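Local structure of putative gamma-glutamylcyclotransferase PH0828 (Pyrococcus horikoshii, 1V30) at residues 15-20 and 32-37; 21-26 and 60-65; 81-86 and 92-97; 105-108 and 113-116. The protein is a putative gamma-glutamylcyclotransferase of the AIG2-like fold, probably acting on gamma-glutamyl substrates by acyl transfer, though its natural substrate has not been identified. One frame throughout, in Å; residues are numbered along the deposited sequence.

In the fold
Contact 2 is buried, contacts 1 and 3 partly so, and contact 4 lies farthest from the centre of the chain. Contacts 1 and 2 tie successive parts of the loop after strand 8-12 to neighbouring strands, 30-37 and 56-64, of one antiparallel sheet. They meet through the salt bridge of Arg-17 with Glu-60. Contact 1 is a charged touch, contact 2 an apolar and aromatic one. Contact 3 is a two-stranded hairpin built mainly on backbone hydrogen bonds; Leu-16 packs on its Trp-96. Contact 4 joins Ile-107 and Lys-108 to the C-terminal helix by a lysine-glutamate pair and two isoleucines, and its Asp-113 salt-bridges to Lys-20 of contact 1.

Contact 1. Residues 15-20 and 32-37; sequences TLRKGK and LGEDWI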
# COMPACT_ATOMS: atom_id res chain seq x y z
N THR A 15 1.81 -3.42 3.21
CA THR A 15 2.87 -4.41 3.32
C THR A 15 4.18 -4.12 2.59
O THR A 15 5.25 -4.52 3.04
CB THR A 15 2.31 -5.78 2.90
OG1 THR A 15 1.03 -5.96 3.51
CG2 THR A 15 3.22 -6.89 3.36
N LEU A 16 4.09 -3.41 1.47
CA LEU A 16 5.28 -3.08 0.68
C LEU A 16 5.94 -1.75 1.07
O LEU A 16 7.03 -1.43 0.58
CB LEU A 16 4.93 -3.08 -0.81
CG LEU A 16 4.64 -4.45 -1.45
CD1 LEU A 16 3.91 -4.25 -2.76
CD2 LEU A 16 5.94 -5.21 -1.65
N ARG A 17 5.30 -0.96 1.93
CA ARG A 17 5.89 0.31 2.34
C ARG A 17 7.20 0.11 3.10
O ARG A 17 7.45 -0.95 3.67
CB ARG A 17 4.91 1.11 3.20
CG ARG A 17 3.79 1.79 2.42
CD ARG A 17 2.97 2.73 3.31
NE ARG A 17 3.79 3.84 3.79
CZ ARG A 17 3.38 4.76 4.66
NH1 ARG A 17 2.15 4.71 5.17
NH2 ARG A 17 4.20 5.72 5.04
N LYS A 18 8.04 1.14 3.08
CA LYS A 18 9.32 1.08 3.78
C LYS A 18 9.14 0.62 5.22
O LYS A 18 8.30 1.15 5.95
CB LYS A 18 9.97 2.47 3.76
CG LYS A 18 11.24 2.56 4.59
CD LYS A 18 11.75 3.98 4.61
CE LYS A 18 12.68 4.21 5.79
NZ LYS A 18 13.13 5.63 5.82
N GLY A 19 9.95 -0.36 5.62
CA GLY A 19 9.89 -0.87 6.98
C GLY A 19 8.83 -1.93 7.22
O GLY A 19 8.82 -2.56 8.28
N LYS A 20 7.94 -2.13 6.26
CA LYS A 20 6.87 -3.12 6.39
C LYS A 20 7.37 -4.50 5.96
O LYS A 20 8.39 -4.62 5.29
CB LYS A 20 5.64 -2.67 5.61
CG LYS A 20 4.81 -1.62 6.35
CD LYS A 20 5.66 -0.46 6.83
CE LYS A 20 4.85 0.54 7.64
NZ LYS A 20 5.74 1.68 8.01
N LEU A 32 9.86 7.66 -5.48
CA LEU A 32 9.54 8.96 -6.05
C LEU A 32 9.04 9.92 -4.97
O LEU A 32 9.27 11.13 -5.04
CB LEU A 32 8.47 8.83 -7.14
CG LEU A 32 8.76 7.96 -8.36
CD1 LEU A 32 7.58 8.04 -9.32
CD2 LEU A 32 10.04 8.41 -9.05
N GLY A 33 8.36 9.37 -3.97
CA GLY A 33 7.83 10.19 -2.90
C GLY A 33 6.49 9.64 -2.45
O GLY A 33 5.97 8.69 -3.04
N GLU A 34 5.94 10.23 -1.39
CA GLU A 34 4.65 9.79 -0.88
C GLU A 34 3.56 10.66 -1.49
O GLU A 34 3.83 11.75 -2.02
CB GLU A 34 4.61 9.91 0.64
CG GLU A 34 5.68 9.10 1.36
CD GLU A 34 5.58 9.18 2.87
OE1 GLU A 34 5.20 10.25 3.39
OE2 GLU A 34 5.88 8.18 3.55
N ASP A 35 2.33 10.17 -1.45
CA ASP A 35 1.20 10.91 -1.98
C ASP A 35 -0.05 10.41 -1.29
O ASP A 35 0.01 9.48 -0.47
CB ASP A 35 1.11 10.69 -3.50
CG ASP A 35 0.20 11.69 -4.19
OD1 ASP A 35 -0.20 12.70 -3.55
OD2 ASP A 35 -0.10 11.48 -5.38
N TRP A 36 -1.18 11.03 -1.60
CA TRP A 36 -2.46 10.63 -1.03
C TRP A 36 -3.43 10.30 -2.16
O TRP A 36 -3.57 11.07 -3.11
CB TRP A 36 -3.05 11.74 -0.16
CG TRP A 36 -2.30 12.00 1.11
CD1 TRP A 36 -1.25 12.85 1.28
CD2 TRP A 36 -2.55 11.40 2.40
NE1 TRP A 36 -0.83 12.82 2.59
CE2 TRP A 36 -1.61 11.94 3.30
CE3 TRP A 36 -3.48 10.47 2.87
CZ2 TRP A 36 -1.57 11.58 4.65
CZ3 TRP A 36 -3.44 10.10 4.21
CH2 TRP A 36 -2.49 10.66 5.09
N ILE A 37 -4.08 9.15 -2.05
CA ILE A 37 -5.04 8.73 -3.06
C ILE A 37 -6.45 8.97 -2.52
O ILE A 37 -6.82 8.44 -1.47
CB ILE A 37 -4.88 7.23 -3.40
CG1 ILE A 37 -3.41 6.90 -3.68
CG2 ILE A 37 -5.74 6.87 -4.61
CD1 ILE A 37 -2.80 7.68 -4.83
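The guanidinium of Arg-17 and the carboxylate of Glu-34 meet with their planes 80° apart, and OE2 of Glu-34 stands obliquely to the guanidinium. The two side chains cross at about a right angle, so a single pair of atoms touches: NH2 of Arg-17 lies 3.3 Å from OE2 of Glu-34. This is a salt bridge without hydrogen-bond geometry, and it buries little surface. The main grip on Arg-17 comes from elsewhere, since NE pairs with Glu-60 and NH1 with Asp-111; Glu-34 in turn has a second partner in Lys-58 through OE1. The arginine reaches the strand because its chain bends at chi3 (64°), turning the guanidinium toward Glu-34. Its backbone opens a type II beta turn, closed by the bond from Lys-20 N to Arg-17 O at 2.9 Å. Gly-19 takes the third place of this turn with a positive phi (84°), where a CB would be jammed against the preceding carbonyl. The turn directly follows the Tyr-Gly-Thr-Leu motif of the gamma-glutamylcyclotransferase family, whose Thr-15 and Leu-16 probably bind substrate, as in relatives. Consistent with that, Leu-16 N donates a hydrogen bond to a bound buffer molecule, probably from crystallisation, and Thr-15 N adds a weak one. On the other side, strand 32-37 carries a classic beta bulge, in which Leu-32 and Gly-33 both face Val-61, just before Glu-34 points toward the turn. NZ of Lys-20 makes a weak bond of 3.3 Å to Lys-18 O and a salt bridge to Asp-113.

Contact 2. Residues 21-26 and 60-65; sequences PLHWYL and EVYEVD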
# COMPACT_ATOMS: atom_id res chain seq x y z
N PRO A 21 6.63 -5.57 6.32
CA PRO A 21 7.02 -6.94 5.99
C PRO A 21 7.56 -7.35 4.62
O PRO A 21 8.44 -8.21 4.55
CB PRO A 21 5.79 -7.76 6.38
CG PRO A 21 5.23 -6.99 7.52
CD PRO A 21 5.33 -5.56 7.02
N LEU A 22 7.06 -6.77 3.55
CA LEU A 22 7.54 -7.16 2.23
C LEU A 22 8.34 -6.08 1.51
O LEU A 22 8.55 -6.17 0.30
CB LEU A 22 6.37 -7.60 1.34
CG LEU A 22 5.72 -8.93 1.75
CD1 LEU A 22 4.54 -9.22 0.83
CD2 LEU A 22 6.74 -10.05 1.69
N HIS A 23 8.81 -5.08 2.25
CA HIS A 23 9.55 -4.02 1.60
C HIS A 23 10.82 -4.46 0.90
O HIS A 23 11.27 -3.79 -0.04
CB HIS A 23 9.89 -2.90 2.58
CG HIS A 23 10.47 -1.69 1.90
ND1 HIS A 23 9.75 -0.94 1.00
CD2 HIS A 23 11.70 -1.14 1.96
CE1 HIS A 23 10.52 0.03 0.53
NE2 HIS A 23 11.71 -0.07 1.10
N TRP A 24 11.41 -5.57 1.33
CA TRP A 24 12.64 -6.02 0.70
C TRP A 24 12.49 -6.26 -0.80
O TRP A 24 13.47 -6.24 -1.53
CB TRP A 24 13.18 -7.29 1.39
CG TRP A 24 12.32 -8.51 1.29
CD1 TRP A 24 11.24 -8.83 2.07
CD2 TRP A 24 12.48 -9.60 0.36
NE1 TRP A 24 10.72 -10.04 1.69
CE2 TRP A 24 11.46 -10.54 0.65
CE3 TRP A 24 13.38 -9.86 -0.67
CZ2 TRP A 24 11.32 -11.73 -0.07
CZ3 TRP A 24 13.24 -11.05 -1.39
CH2 TRP A 24 12.22 -11.97 -1.08
N TYR A 25 11.26 -6.45 -1.26
CA TYR A 25 11.02 -6.66 -2.69
C TYR A 25 11.32 -5.39 -3.49
O TYR A 25 11.55 -5.45 -4.70
CB TYR A 25 9.56 -7.07 -2.96
CG TYR A 25 9.32 -8.56 -2.91
CD1 TYR A 25 8.90 -9.18 -1.74
CD2 TYR A 25 9.52 -9.35 -4.05
CE1 TYR A 25 8.69 -10.56 -1.69
CE2 TYR A 25 9.31 -10.72 -4.01
CZ TYR A 25 8.89 -11.32 -2.83
OH TYR A 25 8.69 -12.68 -2.79
N LEU A 26 11.31 -4.24 -2.82
CA LEU A 26 11.55 -2.96 -3.47
C LEU A 26 12.93 -2.35 -3.22
O LEU A 26 13.16 -1.18 -3.53
CB LEU A 26 10.49 -1.95 -3.02
CG LEU A 26 9.03 -2.29 -3.33
CD1 LEU A 26 8.13 -1.23 -2.72
CD2 LEU A 26 8.83 -2.36 -4.83
N GLU A 60 3.23 5.28 -0.86
CA GLU A 60 4.61 5.55 -1.21
C GLU A 60 4.62 5.15 -2.68
O GLU A 60 4.17 4.06 -3.03
CB GLU A 60 5.57 4.67 -0.42
CG GLU A 60 5.82 5.14 0.99
CD GLU A 60 6.57 4.13 1.83
OE1 GLU A 60 7.31 3.29 1.27
OE2 GLU A 60 6.42 4.18 3.07
N VAL A 61 5.12 6.03 -3.55
CA VAL A 61 5.14 5.74 -4.97
C VAL A 61 6.55 5.37 -5.43
O VAL A 61 7.52 6.07 -5.14
CB VAL A 61 4.63 6.94 -5.79
CG1 VAL A 61 4.54 6.57 -7.27
CG2 VAL A 61 3.27 7.38 -5.27
N TYR A 62 6.64 4.25 -6.15
CA TYR A 62 7.92 3.75 -6.65
C TYR A 62 7.89 3.44 -8.14
O TYR A 62 6.83 3.22 -8.72
CB TYR A 62 8.32 2.45 -5.95
CG TYR A 62 8.57 2.55 -4.47
CD1 TYR A 62 7.52 2.57 -3.56
CD2 TYR A 62 9.87 2.64 -3.98
CE1 TYR A 62 7.75 2.67 -2.20
CE2 TYR A 62 10.12 2.74 -2.62
CZ TYR A 62 9.06 2.76 -1.73
OH TYR A 62 9.29 2.87 -0.39
N GLU A 63 9.08 3.42 -8.73
CA GLU A 63 9.25 3.05 -10.12
C GLU A 63 10.01 1.73 -10.00
O GLU A 63 11.07 1.69 -9.37
CB GLU A 63 10.12 4.05 -10.89
CG GLU A 63 9.51 5.42 -11.11
CD GLU A 63 10.29 6.24 -12.13
OE1 GLU A 63 10.03 7.46 -12.25
OE2 GLU A 63 11.16 5.66 -12.81
N VAL A 64 9.46 0.66 -10.56
CA VAL A 64 10.10 -0.65 -10.50
C VAL A 64 10.23 -1.22 -11.91
O VAL A 64 9.43 -0.88 -12.78
CB VAL A 64 9.27 -1.64 -9.64
CG1 VAL A 64 9.04 -1.06 -8.26
CG2 VAL A 64 7.94 -1.94 -10.32
N ASP A 65 11.23 -2.07 -12.13
CA ASP A 65 11.37 -2.66 -13.46
C ASP A 65 10.36 -3.78 -13.63
O ASP A 65 9.72 -4.21 -12.67
CB ASP A 65 12.80 -3.17 -13.70
CG ASP A 65 13.28 -4.13 -12.64
OD1 ASP A 65 12.51 -5.04 -12.27
OD2 ASP A 65 14.44 -4.00 -12.20
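His-23 starts a short 3-10 segment and meets Tyr-62 with the edge of its ring: CE1 lies 3.2 Å from the tyrosine OH, close to the imidazole plane. Its CG is turned away from the backbone N (chi1 -171°), which carries the ring across to the tyrosine. The two side chains cross at about a right angle while their ring planes are 56° apart, neither stacked nor edge-to-face. The polar partner of the imidazole is elsewhere, ND1 being hydrogen-bonded to Leu-16 O in the substrate-binding motif. The 3-10 turn brings the chain round so that Leu-26 N bonds to His-23 O at 2.8 Å, and Leu-26 then faces the strand. Its two methyls divide the work. CD1 sits over the centre of the Tyr-62 ring, 4.0 Å from the centroid, in a CH-pi contact, while CD2 packs against CG1 of Val-64 at 3.7 Å. Ile-10 and Ile-72 also touch Leu-26, so the residue joins the loop to the antiparallel sheet of strands 8-12, 56-64 and 30-37 and to helix 66-72. The tyrosine hydroxyl donates a 2.6 Å bond to OE1 of Glu-60, met on the anti side and 26° out of the carboxylate plane. The buried phenol is thus satisfied by Glu-60, whose carboxylate is shared with Lys-18 N and Arg-17. With its proton given to Glu-60, the hydroxyl oxygen probably offers a lone pair on the side of His-23 CE1, a close approach that is not a hydrogen bond, and the surrounding donors would probably keep Glu-60 ionised.

Contact 3. Residues 81-86 and 92-97; sequences YRLVEV and KAFLWE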
# COMPACT_ATOMS: atom_id res chain seq x y z
N TYR A 81 -5.93 -9.55 -3.48
CA TYR A 81 -5.90 -8.20 -4.01
C TYR A 81 -5.91 -8.20 -5.54
O TYR A 81 -5.40 -9.12 -6.17
CB TYR A 81 -4.62 -7.46 -3.55
CG TYR A 81 -4.39 -7.42 -2.06
CD1 TYR A 81 -3.81 -8.51 -1.39
CD2 TYR A 81 -4.69 -6.28 -1.32
CE1 TYR A 81 -3.54 -8.45 -0.02
CE2 TYR A 81 -4.42 -6.22 0.05
CZ TYR A 81 -3.85 -7.30 0.69
OH TYR A 81 -3.55 -7.22 2.04
N ARG A 82 -6.51 -7.18 -6.14
CA ARG A 82 -6.53 -7.09 -7.59
C ARG A 82 -5.91 -5.76 -7.99
O ARG A 82 -6.05 -4.75 -7.29
CB ARG A 82 -7.95 -7.27 -8.13
CG ARG A 82 -8.44 -8.71 -8.00
CD ARG A 82 -9.89 -8.88 -8.44
NE ARG A 82 -10.79 -8.05 -7.65
CZ ARG A 82 -12.12 -8.19 -7.63
NH1 ARG A 82 -12.71 -9.12 -8.36
NH2 ARG A 82 -12.85 -7.38 -6.88
N LEU A 83 -5.22 -5.77 -9.12
CA LEU A 83 -4.51 -4.61 -9.63
C LEU A 83 -5.43 -3.54 -10.22
O LEU A 83 -6.25 -3.83 -11.09
CB LEU A 83 -3.52 -5.08 -10.70
CG LEU A 83 -2.34 -4.18 -11.06
CD1 LEU A 83 -1.37 -4.12 -9.89
CD2 LEU A 83 -1.65 -4.74 -12.30
N VAL A 84 -5.30 -2.31 -9.73
CA VAL A 84 -6.09 -1.20 -10.23
C VAL A 84 -5.14 -0.04 -10.52
O VAL A 84 -3.98 -0.06 -10.11
CB VAL A 84 -7.16 -0.72 -9.22
CG1 VAL A 84 -8.12 -1.86 -8.91
CG2 VAL A 84 -6.49 -0.23 -7.94
N GLU A 85 -5.64 0.95 -11.25
CA GLU A 85 -4.84 2.12 -11.57
C GLU A 85 -5.35 3.31 -10.79
O GLU A 85 -6.56 3.48 -10.62
CB GLU A 85 -4.91 2.39 -13.07
CG GLU A 85 -4.16 1.36 -13.89
CD GLU A 85 -4.68 1.23 -15.31
OE1 GLU A 85 -4.69 2.24 -16.04
OE2 GLU A 85 -5.07 0.11 -15.69
N VAL A 86 -4.42 4.11 -10.28
CA VAL A 86 -4.77 5.29 -9.52
C VAL A 86 -3.92 6.47 -9.98
O VAL A 86 -2.83 6.29 -10.53
CB VAL A 86 -4.54 5.10 -7.99
CG1 VAL A 86 -5.43 3.99 -7.47
CG2 VAL A 86 -3.08 4.79 -7.71
N LYS A 92 0.15 8.23 -13.36
CA LYS A 92 -0.63 7.03 -13.08
C LYS A 92 0.24 5.93 -12.50
O LYS A 92 1.40 5.76 -12.90
CB LYS A 92 -1.32 6.54 -14.35
CG LYS A 92 -2.51 7.38 -14.79
CD LYS A 92 -3.68 7.21 -13.83
CE LYS A 92 -4.90 7.99 -14.31
NZ LYS A 92 -6.07 7.80 -13.40
N ALA A 93 -0.32 5.18 -11.56
CA ALA A 93 0.40 4.08 -10.92
C ALA A 93 -0.54 2.93 -10.63
O ALA A 93 -1.76 3.11 -10.59
CB ALA A 93 1.04 4.57 -9.62
N PHE A 94 0.02 1.74 -10.46
CA PHE A 94 -0.77 0.57 -10.13
C PHE A 94 -0.83 0.44 -8.61
O PHE A 94 0.13 0.78 -7.91
CB PHE A 94 -0.15 -0.70 -10.73
CG PHE A 94 -0.29 -0.78 -12.22
CD1 PHE A 94 0.76 -0.39 -13.04
CD2 PHE A 94 -1.47 -1.23 -12.79
CE1 PHE A 94 0.63 -0.45 -14.43
CE2 PHE A 94 -1.61 -1.29 -14.17
CZ PHE A 94 -0.56 -0.90 -15.00
N LEU A 95 -1.95 -0.06 -8.12
CA LEU A 95 -2.17 -0.26 -6.70
C LEU A 95 -2.91 -1.57 -6.53
O LEU A 95 -3.74 -1.93 -7.37
CB LEU A 95 -2.99 0.91 -6.14
CG LEU A 95 -3.46 0.86 -4.69
CD1 LEU A 95 -3.41 2.26 -4.09
CD2 LEU A 95 -4.86 0.28 -4.61
N TRP A 96 -2.61 -2.29 -5.45
CA TRP A 96 -3.25 -3.56 -5.17
C TRP A 96 -4.42 -3.33 -4.24
O TRP A 96 -4.24 -3.13 -3.04
CB TRP A 96 -2.25 -4.53 -4.55
CG TRP A 96 -1.30 -5.12 -5.55
CD1 TRP A 96 -1.51 -6.22 -6.32
CD2 TRP A 96 0.01 -4.63 -5.89
NE1 TRP A 96 -0.42 -6.46 -7.13
CE2 TRP A 96 0.53 -5.49 -6.89
CE3 TRP A 96 0.79 -3.55 -5.46
CZ2 TRP A 96 1.79 -5.30 -7.45
CZ3 TRP A 96 2.05 -3.36 -6.03
CH2 TRP A 96 2.53 -4.24 -7.01
N GLU A 97 -5.61 -3.36 -4.82
CA GLU A 97 -6.85 -3.14 -4.09
C GLU A 97 -7.40 -4.44 -3.51
O GLU A 97 -7.47 -5.46 -4.21
CB GLU A 97 -7.87 -2.53 -5.05
CG GLU A 97 -9.29 -2.47 -4.55
CD GLU A 97 -10.22 -1.90 -5.61
OE1 GLU A 97 -10.11 -0.70 -5.89
OE2 GLU A 97 -11.03 -2.68 -6.16
O HOH W 1 -13.00 -4.74 -5.95
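Strands 81-86 and 93-97 run antiparallel with the axes of the two segments at 150° and 4.3 Å apart at closest, joined by six backbone hydrogen bonds between the pairs Arg-82/Glu-97, Val-84/Leu-95 and Val-86/Ala-93. They form a beta hairpin of the AIG2-like fold, whose second strand also bonds to strand 8-12 through Phe-94. Leu-83, Glu-85, Phe-94 and Trp-96 share one face. Leu-83, its CG swung away from the backbone N (chi1 -160°), wedges between the two aromatic side chains: CD1 lies over the five-membered ring of Trp-96, 3.9 Å from its centroid in a CH-pi contact and offset toward the rim, while CG is 3.5 Å from CD2 of Phe-94. With an alanine here, the loss of the methyl over the indole and the gap beside Phe-94 would probably weaken this packing. CG of Glu-85 continues the row, 3.7 Å from CE2 of Phe-94. NE1 of Trp-96 is held by Asn-73, and Leu-16 of the probable substrate-binding motif touches the indole. The opposite face includes Val-84, Val-86, Leu-95 and Glu-97; CG2 of Val-84 packs 3.7 Å from CD2 of Leu-95, and Tyr-40 touches both valines. At the far end, CB of Tyr-81 meets CB of Trp-96 at 3.9 Å; the phenol touches Tyr-13 and bonds through OH to Pro-48. Glu-97 is gripped through OE1 by Lys-52 and Tyr-40, and its OE2 accepts from a water at 2.9 Å, to which Arg-82 NH2 donates a weak bond of 2.8 Å.

Contact 4. Residues 105-108 and 113-116; sequences KRIK and DEIR
Two bends, chi2 at 64° and chi3 at 49°, curl the chain of Lys-108 back on itself, while Glu-114 points its CG away from the backbone N and runs straight out to meet it. The two chains cross at about a right angle, and NZ of Lys-108 meets OE2 of Glu-114 in a salt-bridged hydrogen bond on the syn side of the carboxylate; its length of 2.5 Å is shorter than usual and its exact value doubtful. The same curl lets NZ bond to Arg-106 O at 3.1 Å, in the carbonyl plane and on a lone pair, so the ammonium has two acceptors, Glu-114 OE2 and Arg-106 O. OE1 of Glu-114 takes a hydrogen bond from Ser-109 and lies 3.3 Å from CG2 of Ile-107, a methyl that slides past the glutamate stem. Beside this, CD1 of Ile-107 meets CD1 of Ile-115 at 3.9 Å, the two side chains crossing at about a right angle; Leu-42, Phe-44 and Phe-112 also touch Ile-107. The contact thus closes the short loop between edge strand 105-106, paired with strand 40-44, and the C-terminal helix. With an alanine in place of Glu-114, the Lys-108 ammonium would probably be left without its charged mate and Ser-109 without an acceptor. Along the start of the helix, away from Ile-107, Arg-116 grips OD1 of Asp-113 side-on with NE and NH2, from above the carboxylate plane; Lys-20 is the second cation at this OD1. Only the Lys-108/Glu-114 pair lies beside the isoleucines, and its salt bridge together with the Ser-109 bond would probably favour the ionised form of Glu-114.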
# COMPACT_ATOMS: atom_id res chain seq x y z
N LYS A 105 -10.08 -3.26 12.09
CA LYS A 105 -10.47 -1.89 12.41
C LYS A 105 -10.05 -0.92 11.31
O LYS A 105 -9.04 -1.12 10.63
CB LYS A 105 -9.84 -1.45 13.73
CG LYS A 105 -9.47 -2.60 14.65
CD LYS A 105 -8.02 -3.02 14.43
CE LYS A 105 -7.84 -4.51 14.62
NZ LYS A 105 -8.41 -5.26 13.47
N ARG A 106 -10.83 0.14 11.14
CA ARG A 106 -10.50 1.14 10.15
C ARG A 106 -9.38 2.04 10.65
O ARG A 106 -9.37 2.43 11.82
CB ARG A 106 -11.72 2.02 9.83
CG ARG A 106 -11.34 3.28 9.06
CD ARG A 106 -12.56 4.05 8.59
NE ARG A 106 -12.16 5.19 7.77
CZ ARG A 106 -12.99 5.93 7.05
NH1 ARG A 106 -14.29 5.65 7.05
NH2 ARG A 106 -12.54 6.94 6.33
N ILE A 107 -8.43 2.35 9.78
CA ILE A 107 -7.34 3.24 10.14
C ILE A 107 -7.80 4.60 9.60
O ILE A 107 -7.64 4.90 8.42
CB ILE A 107 -6.01 2.79 9.51
CG1 ILE A 107 -5.64 1.41 10.06
CG2 ILE A 107 -4.91 3.80 9.81
CD1 ILE A 107 -4.29 0.90 9.62
N LYS A 108 -8.40 5.39 10.48
CA LYS A 108 -8.96 6.70 10.14
C LYS A 108 -8.05 7.67 9.41
O LYS A 108 -8.50 8.39 8.53
CB LYS A 108 -9.50 7.39 11.40
CG LYS A 108 -10.52 6.58 12.19
CD LYS A 108 -9.90 5.31 12.75
CE LYS A 108 -8.59 5.61 13.46
NZ LYS A 108 -7.80 4.38 13.70
N ASP A 113 1.03 3.85 9.01
CA ASP A 113 1.96 4.14 10.11
C ASP A 113 1.23 4.40 11.43
O ASP A 113 1.87 4.46 12.48
CB ASP A 113 2.85 5.34 9.79
CG ASP A 113 4.11 4.96 9.02
OD1 ASP A 113 4.60 3.82 9.18
OD2 ASP A 113 4.62 5.81 8.26
N GLU A 114 -0.09 4.55 11.37
CA GLU A 114 -0.85 4.80 12.58
C GLU A 114 -0.63 3.64 13.55
O GLU A 114 -0.66 3.83 14.77
CB GLU A 114 -2.34 4.93 12.25
CG GLU A 114 -3.15 5.58 13.37
CD GLU A 114 -4.61 5.73 13.01
OE1 GLU A 114 -4.91 6.29 11.93
OE2 GLU A 114 -5.46 5.30 13.81
N ILE A 115 -0.40 2.45 13.01
CA ILE A 115 -0.17 1.27 13.84
C ILE A 115 1.12 1.41 14.65
O ILE A 115 1.22 0.93 15.78
CB ILE A 115 -0.09 -0.02 12.98
CG1 ILE A 115 -1.39 -0.20 12.17
CG2 ILE A 115 0.14 -1.24 13.88
CD1 ILE A 115 -2.65 -0.27 13.01
N ARG A 116 2.11 2.08 14.07
CA ARG A 116 3.38 2.30 14.76
C ARG A 116 3.19 3.31 15.89
O ARG A 116 3.91 3.28 16.89
CB ARG A 116 4.44 2.82 13.80
CG ARG A 116 5.32 1.73 13.23
CD ARG A 116 6.67 2.30 12.86
NE ARG A 116 6.56 3.15 11.69
CZ ARG A 116 7.58 3.81 11.15
NH1 ARG A 116 8.80 3.72 11.67
NH2 ARG A 116 7.38 4.52 10.05